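Local coordinates for protein parahox neighbor (Phaeodactylum tricornutum CCAP 1055/1, PDB 5Z5M) that probably catalyses the last two steps from urate to (S)-allantoin, joining a 5-hydroxyisourate hydrolase domain to an OHCU decarboxylase domain in one chain, at residues 258-271 with 284-296. Residues are numbered along the deposited sequence; the frame is centred on the assembly and turned at random.
Sequences TFTSGQPFLDTIPL and VPLLVSPWSFSTY
Between the two beta-sheets of the transthyretin-like (HIU hydrolase) sandwich, Ile-269 and Leu-271 of strand 268-271 pack onto the hairpin 284-296, while the loop 258-267 curls round the hairpin's turn at Pro-290 and Trp-291. The axes of strands 268-271 and 292-296 lie 9.9 Å apart at an angle of 24°, and no direct hydrogen bond joins the segments. Phe-293 stands up from the hairpin into the core, with CG between its backbone N and carbonyl carbon (chi1 74°), a torsion that stands the ring beside Ile-269. Ile-269 CG2 lies over one ring face in a CH-pi contact, 4.0 Å from the centroid, while Leu-266 CD1 meets the ring edge, 3.6 Å from Phe-293 CD2. Leu-271 CD1 approaches the same ring obliquely; Leu-271 CD2 meets Thr-295 OG1 at 3.6 Å. That hydroxyl donates to Pro-285 O, nearly in line with the carbonyl, which satisfies the threonine's polar end beside the leucine methyl. A serine in place of Phe-293 would probably open a gap beneath Ile-269 and Leu-266 and deprive them of the ring they pack on. At the turn, Pro-290 CB lies over one face of the Trp-291 indole, toward its rim, and Thr-258 CG2 touches Pro-290 CG at 3.7 Å. Ser-261 OG and Phe-259 CD2 come to the indole edge. Two waters bridge the segments: one accepts from Trp-291 NE1 (2.9 Å) and donates to Phe-259 O, the other accepts from Leu-266 N and donates to Pro-290 O (2.7 Å). Helix 249-256 packs against Ile-269 and Pro-290 through Cys-249 and Phe-253, and strand 241-248 pairs with 268-275. Beyond the hairpin, strand 292-296 pairs antiparallel with a strand of a second subunit, carrying the sheet across the interface.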
# COMPACT_ATOMS: atom_id res chain seq x y z
N THR A 258 17.67 4.17 12.00
CA THR A 258 16.23 3.94 12.18
C THR A 258 15.99 2.78 13.14
O THR A 258 16.65 1.75 13.06
CB THR A 258 15.52 3.65 10.83
OG1 THR A 258 15.83 4.69 9.89
CG2 THR A 258 14.01 3.57 11.00
N PHE A 259 15.06 2.96 14.07
CA PHE A 259 14.78 1.90 15.02
C PHE A 259 14.22 0.67 14.32
O PHE A 259 13.26 0.76 13.56
CB PHE A 259 13.82 2.34 16.11
CG PHE A 259 13.49 1.24 17.08
CD1 PHE A 259 14.41 0.86 18.05
CD2 PHE A 259 12.28 0.57 17.01
CE1 PHE A 259 14.12 -0.16 18.94
CE2 PHE A 259 11.98 -0.46 17.90
CZ PHE A 259 12.91 -0.82 18.86
N THR A 260 14.86 -0.46 14.58
CA THR A 260 14.37 -1.77 14.16
C THR A 260 14.49 -2.72 15.34
O THR A 260 15.24 -2.46 16.28
CB THR A 260 15.16 -2.32 12.95
OG1 THR A 260 16.56 -2.32 13.25
CG2 THR A 260 14.93 -1.46 11.71
N SER A 261 13.72 -3.80 15.32
CA SER A 261 13.81 -4.81 16.37
C SER A 261 15.15 -5.54 16.29
O SER A 261 15.76 -5.60 15.23
CB SER A 261 12.65 -5.80 16.26
OG SER A 261 11.40 -5.14 16.42
N GLY A 262 15.60 -6.07 17.43
CA GLY A 262 16.85 -6.82 17.49
C GLY A 262 16.90 -7.89 16.42
O GLY A 262 17.88 -8.00 15.69
N GLN A 263 15.83 -8.67 16.34
CA GLN A 263 15.53 -9.48 15.16
C GLN A 263 14.59 -8.64 14.30
O GLN A 263 13.40 -8.55 14.60
CB GLN A 263 14.88 -10.81 15.55
CG GLN A 263 14.50 -11.71 14.39
CD GLN A 263 15.70 -12.40 13.77
OE1 GLN A 263 16.41 -13.14 14.44
NE2 GLN A 263 15.94 -12.14 12.50
N PRO A 264 15.13 -7.97 13.27
CA PRO A 264 14.29 -7.01 12.55
C PRO A 264 13.08 -7.67 11.87
O PRO A 264 13.20 -8.77 11.34
CB PRO A 264 15.25 -6.41 11.51
CG PRO A 264 16.35 -7.41 11.37
CD PRO A 264 16.48 -8.08 12.71
N PHE A 265 11.94 -7.00 11.92
CA PHE A 265 10.75 -7.51 11.24
C PHE A 265 11.04 -7.65 9.75
O PHE A 265 10.76 -8.69 9.15
CB PHE A 265 9.55 -6.61 11.48
CG PHE A 265 8.31 -7.05 10.77
CD1 PHE A 265 7.60 -8.15 11.22
CD2 PHE A 265 7.87 -6.38 9.64
CE1 PHE A 265 6.47 -8.58 10.54
CE2 PHE A 265 6.73 -6.80 8.97
CZ PHE A 265 6.03 -7.90 9.42
N LEU A 266 11.62 -6.61 9.16
CA LEU A 266 12.07 -6.62 7.77
C LEU A 266 13.55 -6.29 7.71
O LEU A 266 13.97 -5.28 8.26
CB LEU A 266 11.30 -5.60 6.94
CG LEU A 266 9.81 -5.79 6.69
CD1 LEU A 266 9.30 -4.65 5.79
CD2 LEU A 266 9.53 -7.15 6.07
N ASP A 267 14.34 -7.14 7.05
CA ASP A 267 15.70 -6.75 6.72
C ASP A 267 15.97 -7.05 5.25
O ASP A 267 16.02 -6.14 4.43
CB ASP A 267 16.73 -7.44 7.63
CG ASP A 267 16.49 -8.92 7.80
OD1 ASP A 267 15.97 -9.56 6.87
OD2 ASP A 267 16.84 -9.46 8.88
N THR A 268 16.10 -8.32 4.91
CA THR A 268 16.28 -8.71 3.51
C THR A 268 14.93 -9.06 2.87
O THR A 268 14.24 -9.95 3.34
CB THR A 268 17.24 -9.90 3.39
OG1 THR A 268 18.50 -9.56 4.01
CG2 THR A 268 17.47 -10.24 1.94
N ILE A 269 14.57 -8.36 1.81
CA ILE A 269 13.26 -8.55 1.18
C ILE A 269 13.37 -9.13 -0.22
O ILE A 269 13.95 -8.50 -1.12
CB ILE A 269 12.47 -7.22 1.08
CG1 ILE A 269 12.24 -6.63 2.47
CG2 ILE A 269 11.14 -7.43 0.33
CD1 ILE A 269 11.44 -5.33 2.45
N PRO A 270 12.84 -10.34 -0.42
CA PRO A 270 12.73 -10.90 -1.77
C PRO A 270 11.49 -10.36 -2.48
O PRO A 270 10.45 -10.17 -1.85
CB PRO A 270 12.61 -12.40 -1.52
CG PRO A 270 11.88 -12.48 -0.22
CD PRO A 270 12.37 -11.30 0.61
N LEU A 271 11.62 -10.08 -3.77
CA LEU A 271 10.49 -9.62 -4.58
C LEU A 271 10.46 -10.42 -5.87
O LEU A 271 11.22 -10.14 -6.80
CB LEU A 271 10.60 -8.12 -4.88
CG LEU A 271 9.30 -7.30 -4.92
CD1 LEU A 271 8.63 -7.36 -3.56
CD2 LEU A 271 9.56 -5.85 -5.32
N VAL A 284 9.54 -1.95 -11.57
CA VAL A 284 9.13 -2.73 -10.40
C VAL A 284 9.83 -2.21 -9.16
O VAL A 284 10.91 -2.67 -8.81
CB VAL A 284 9.44 -4.23 -10.60
CG1 VAL A 284 8.97 -5.06 -9.39
CG2 VAL A 284 8.76 -4.73 -11.87
N PRO A 285 9.21 -1.21 -8.51
CA PRO A 285 9.78 -0.50 -7.36
C PRO A 285 9.48 -1.16 -6.02
O PRO A 285 8.72 -2.13 -5.94
CB PRO A 285 9.10 0.86 -7.44
CG PRO A 285 7.74 0.53 -7.96
CD PRO A 285 7.89 -0.66 -8.88
N LEU A 286 10.08 -0.62 -4.96
CA LEU A 286 9.80 -1.03 -3.59
C LEU A 286 9.42 0.19 -2.74
O LEU A 286 10.17 1.17 -2.68
CB LEU A 286 11.02 -1.74 -2.99
CG LEU A 286 10.90 -2.20 -1.53
CD1 LEU A 286 9.90 -3.35 -1.43
CD2 LEU A 286 12.25 -2.59 -0.96
N LEU A 287 8.26 0.12 -2.10
CA LEU A 287 7.87 1.10 -1.08
C LEU A 287 8.12 0.44 0.26
O LEU A 287 7.56 -0.62 0.52
CB LEU A 287 6.40 1.50 -1.22
CG LEU A 287 5.97 2.50 -2.31
CD1 LEU A 287 6.30 2.01 -3.71
CD2 LEU A 287 4.47 2.77 -2.18
N VAL A 288 8.94 1.02 1.13
CA VAL A 288 9.33 0.28 2.33
C VAL A 288 9.53 1.13 3.59
O VAL A 288 10.00 2.27 3.52
CB VAL A 288 10.62 -0.54 2.06
CG1 VAL A 288 11.79 0.38 1.71
CG2 VAL A 288 10.96 -1.44 3.23
N SER A 289 9.13 0.58 4.73
CA SER A 289 9.48 1.09 6.05
C SER A 289 10.00 -0.12 6.83
O SER A 289 9.99 -1.23 6.30
CB SER A 289 8.28 1.75 6.74
OG SER A 289 7.38 0.78 7.26
N PRO A 290 10.49 0.07 8.07
CA PRO A 290 10.89 -1.14 8.79
C PRO A 290 9.73 -2.10 9.08
O PRO A 290 9.97 -3.25 9.46
CB PRO A 290 11.47 -0.59 10.11
CG PRO A 290 11.94 0.77 9.76
CD PRO A 290 10.95 1.29 8.76
N TRP A 291 8.50 -1.64 8.89
CA TRP A 291 7.33 -2.38 9.36
C TRP A 291 6.31 -2.66 8.26
O TRP A 291 5.23 -3.17 8.52
CB TRP A 291 6.64 -1.61 10.49
CG TRP A 291 7.61 -1.06 11.49
CD1 TRP A 291 8.08 0.22 11.56
CD2 TRP A 291 8.24 -1.78 12.56
NE1 TRP A 291 8.96 0.34 12.61
CE2 TRP A 291 9.07 -0.87 13.24
CE3 TRP A 291 8.18 -3.10 13.02
CZ2 TRP A 291 9.84 -1.24 14.35
CZ3 TRP A 291 8.94 -3.47 14.12
CH2 TRP A 291 9.76 -2.54 14.77
N SER A 292 6.67 -2.34 7.02
CA SER A 292 5.73 -2.51 5.91
C SER A 292 6.44 -2.44 4.58
O SER A 292 7.49 -1.81 4.46
CB SER A 292 4.65 -1.43 5.97
OG SER A 292 5.20 -0.16 5.65
N PHE A 293 5.88 -3.08 3.56
CA PHE A 293 6.38 -2.84 2.23
C PHE A 293 5.33 -3.17 1.18
O PHE A 293 4.36 -3.89 1.45
CB PHE A 293 7.69 -3.59 1.96
CG PHE A 293 7.55 -5.08 1.77
CD1 PHE A 293 7.42 -5.61 0.49
CD2 PHE A 293 7.63 -5.95 2.84
CE1 PHE A 293 7.31 -6.98 0.30
CE2 PHE A 293 7.54 -7.32 2.65
CZ PHE A 293 7.37 -7.83 1.39
N SER A 294 5.51 -2.60 -0.00
CA SER A 294 4.59 -2.83 -1.10
C SER A 294 5.29 -2.66 -2.44
O SER A 294 6.36 -2.06 -2.53
CB SER A 294 3.39 -1.89 -1.01
OG SER A 294 3.80 -0.53 -1.06
N THR A 295 4.68 -3.20 -3.48
CA THR A 295 5.20 -3.06 -4.82
C THR A 295 4.04 -3.14 -5.79
O THR A 295 2.91 -3.46 -5.40
CB THR A 295 6.23 -4.15 -5.14
OG1 THR A 295 6.76 -3.93 -6.46
CG2 THR A 295 5.57 -5.52 -5.11
N TYR A 296 4.32 -2.84 -7.05
CA TYR A 296 3.32 -2.89 -8.10
C TYR A 296 3.99 -2.98 -9.46
O TYR A 296 5.18 -2.72 -9.59
CB TYR A 296 2.42 -1.65 -8.04
CG TYR A 296 3.17 -0.34 -8.16
CD1 TYR A 296 3.42 0.24 -9.40
CD2 TYR A 296 3.63 0.33 -7.03
CE1 TYR A 296 4.10 1.44 -9.52
CE2 TYR A 296 4.31 1.54 -7.14
CZ TYR A 296 4.54 2.08 -8.38
OH TYR A 296 5.22 3.27 -8.50
O HOH W 1 10.99 2.28 13.38
O HOH W 2 12.39 -4.02 10.38